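Long-range contact in probable tagatose 6-phosphate kinase (PDB 3TXV), which is probably a tagatose-6-phosphate kinase of carbohydrate metabolism, built on a closed eight-stranded parallel barrel and belonging to the GatZ/KbaZ-like family: residues Q56-G61 and N99-L104. Residues are numbered along the deposited sequence; the frame is centred on the assembly and turned at random.
Sequences QVNQDG and NPWKHL
Two neighbouring beta-alpha loops of the closed parallel barrel meet here: the one after strand 48-53 holds Asn58, Gln59 and Asp60, and the one after strand 89-96 reaches them with the indole of Trp101. The far rim of the six-membered ring does most of the touching. Gln59 lays its amide obliquely against it, NE2 lying 3.6 Å from Trp101 CH2, with the amide plane turned 45° from the ring. The Gln59 chain gets there by bending at chi2 (-87°), and it also touches Lys112, Ala115 and Met116 of helix 106-121. With the amide and bent chain gone, as in a change of Gln59 to alanine, the indole rim would probably lose its oblique neighbour and be less well fixed. From Asn58, CG comes within 4.1 Å of Trp101 CZ2, again obliquely. The Asn58 amide is held from its own loop: Asn58 ND2 bonds to Cys54 O, while Asn58 OD1 takes a weak Asx-turn bond from Asp60 N, 3.1 Å away, within the type I turn that Gly61 N closes on Asn58 O. Asp60 approaches the indole at its edge, the carboxylate standing 84° to the ring plane. Asp60 OD1 stops 3.5 Å from Trp101 NE1, a polar approach without a hydrogen bond, and Lys112 NZ makes a long, weak ion pair with the same oxygen. One face of the indole carries Pro100 CB, 3.9 Å above the ring plane. With no hydrogen bond between the segments, this is a small surface contact joining successive loops at the C-terminal ends of the strands in a TIM-barrel fold.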
loop_
_atom_site.group_PDB
_atom_site.type_symbol
_atom_site.label_atom_id
_atom_site.label_comp_id
_atom_site.label_asym_id
_atom_site.label_seq_id
_atom_site.Cartn_x
_atom_site.Cartn_y
_atom_site.Cartn_z
ATOM N N GLN A 56 10.399 -2.353 2.495
ATOM C CA GLN A 56 10.470 -1.071 1.834
ATOM C C GLN A 56 11.396 -0.128 2.608
ATOM O O GLN A 56 12.239 0.529 2.003
ATOM C CB GLN A 56 9.035 -0.521 1.705
ATOM C CG GLN A 56 8.820 0.761 0.902
ATOM C CD GLN A 56 7.399 1.324 1.095
ATOM O OE1 GLN A 56 7.164 2.545 0.997
ATOM N NE2 GLN A 56 6.447 0.430 1.381
ATOM N N VAL A 57 11.251 -0.074 3.936
ATOM C CA VAL A 57 11.977 0.898 4.750
ATOM C C VAL A 57 12.360 0.364 6.120
ATOM O O VAL A 57 11.507 -0.060 6.882
ATOM C CB VAL A 57 11.227 2.286 4.894
ATOM C CG1 VAL A 57 10.508 2.693 3.583
ATOM C CG2 VAL A 57 10.282 2.350 6.126
ATOM N N ASN A 58 13.653 0.391 6.428
ATOM C CA ASN A 58 14.155 -0.086 7.713
ATOM C C ASN A 58 15.522 0.514 7.980
ATOM O O ASN A 58 16.059 1.179 7.108
ATOM C CB ASN A 58 14.207 -1.623 7.754
ATOM C CG ASN A 58 14.979 -2.221 6.589
ATOM O OD1 ASN A 58 16.169 -1.945 6.393
ATOM N ND2 ASN A 58 14.300 -3.057 5.811
ATOM N N GLN A 59 16.087 0.265 9.162
ATOM C CA GLN A 59 17.360 0.868 9.572
ATOM C C GLN A 59 18.440 0.746 8.525
ATOM O O GLN A 59 19.274 1.646 8.409
ATOM C CB GLN A 59 17.877 0.264 10.887
ATOM C CG GLN A 59 18.415 -1.173 10.775
ATOM C CD GLN A 59 17.319 -2.197 10.931
ATOM O OE1 GLN A 59 16.155 -1.902 10.646
ATOM N NE2 GLN A 59 17.675 -3.403 11.406
ATOM N N ASP A 60 18.414 -0.368 7.781
ATOM C CA ASP A 60 19.443 -0.707 6.787
ATOM C C ASP A 60 19.200 -0.062 5.433
ATOM O O ASP A 60 20.042 -0.184 4.532
ATOM C CB ASP A 60 19.574 -2.224 6.600
ATOM C CG ASP A 60 20.265 -2.915 7.777
ATOM O OD1 ASP A 60 20.001 -4.137 7.956
ATOM O OD2 ASP A 60 21.055 -2.253 8.510
ATOM N N GLY A 61 18.055 0.608 5.299
ATOM C CA GLY A 61 17.682 1.333 4.085
ATOM C C GLY A 61 16.558 0.668 3.303
ATOM O O GLY A 61 15.882 1.315 2.483
ATOM N N ASN A 99 10.828 -10.673 8.342
ATOM C CA ASN A 99 10.770 -10.867 6.883
ATOM C C ASN A 99 11.979 -10.413 6.053
ATOM O O ASN A 99 12.443 -11.161 5.210
ATOM C CB ASN A 99 9.495 -10.264 6.309
ATOM C CG ASN A 99 9.289 -10.625 4.866
ATOM O OD1 ASN A 99 8.761 -11.692 4.555
ATOM N ND2 ASN A 99 9.703 -9.737 3.966
ATOM N N PRO A 100 12.493 -9.188 6.264
ATOM C CA PRO A 100 13.565 -8.786 5.341
ATOM C C PRO A 100 14.889 -9.491 5.605
ATOM O O PRO A 100 15.886 -9.226 4.910
ATOM C CB PRO A 100 13.722 -7.291 5.605
ATOM C CG PRO A 100 12.467 -6.896 6.267
ATOM C CD PRO A 100 12.084 -8.062 7.112
ATOM N N TRP A 101 14.898 -10.382 6.592
ATOM C CA TRP A 101 16.128 -11.031 7.004
ATOM C C TRP A 101 15.843 -12.468 7.264
ATOM O O TRP A 101 16.570 -13.115 8.022
ATOM C CB TRP A 101 16.670 -10.402 8.279
ATOM C CG TRP A 101 17.031 -8.977 8.117
ATOM C CD1 TRP A 101 18.113 -8.480 7.473
ATOM C CD2 TRP A 101 16.304 -7.855 8.616
ATOM N NE1 TRP A 101 18.116 -7.101 7.538
ATOM C CE2 TRP A 101 17.010 -6.696 8.235
ATOM C CE3 TRP A 101 15.117 -7.713 9.341
ATOM C CZ2 TRP A 101 16.565 -5.413 8.545
ATOM C CZ3 TRP A 101 14.690 -6.432 9.669
ATOM C CH2 TRP A 101 15.415 -5.302 9.265
ATOM N N LYS A 102 14.793 -12.973 6.624
ATOM C CA LYS A 102 14.318 -14.311 6.898
ATOM C C LYS A 102 15.233 -15.423 6.359
ATOM O O LYS A 102 15.154 -16.590 6.771
ATOM C CB LYS A 102 12.885 -14.452 6.428
ATOM C CG LYS A 102 12.694 -14.556 4.942
ATOM C CD LYS A 102 11.206 -14.768 4.661
ATOM C CE LYS A 102 10.963 -15.605 3.430
ATOM N NZ LYS A 102 9.915 -14.903 2.658
ATOM N N HIS A 103 16.135 -15.058 5.461
ATOM C CA HIS A 103 17.160 -16.010 5.034
ATOM C C HIS A 103 18.150 -16.307 6.157
ATOM O O HIS A 103 18.818 -17.345 6.132
ATOM C CB HIS A 103 17.897 -15.479 3.821
ATOM C CG HIS A 103 18.383 -14.085 4.001
ATOM N ND1 HIS A 103 19.703 -13.786 4.246
ATOM C CD2 HIS A 103 17.719 -12.904 4.011
ATOM C CE1 HIS A 103 19.842 -12.475 4.368
ATOM N NE2 HIS A 103 18.652 -11.918 4.236
ATOM N N LEU A 104 18.235 -15.399 7.139
ATOM C CA LEU A 104 19.140 -15.585 8.303
ATOM C C LEU A 104 18.581 -16.486 9.407
ATOM O O LEU A 104 17.383 -16.807 9.406
ATOM C CB LEU A 104 19.602 -14.244 8.869
ATOM C CG LEU A 104 20.394 -13.411 7.867
ATOM C CD1 LEU A 104 20.642 -11.962 8.372
ATOM C CD2 LEU A 104 21.698 -14.140 7.471
#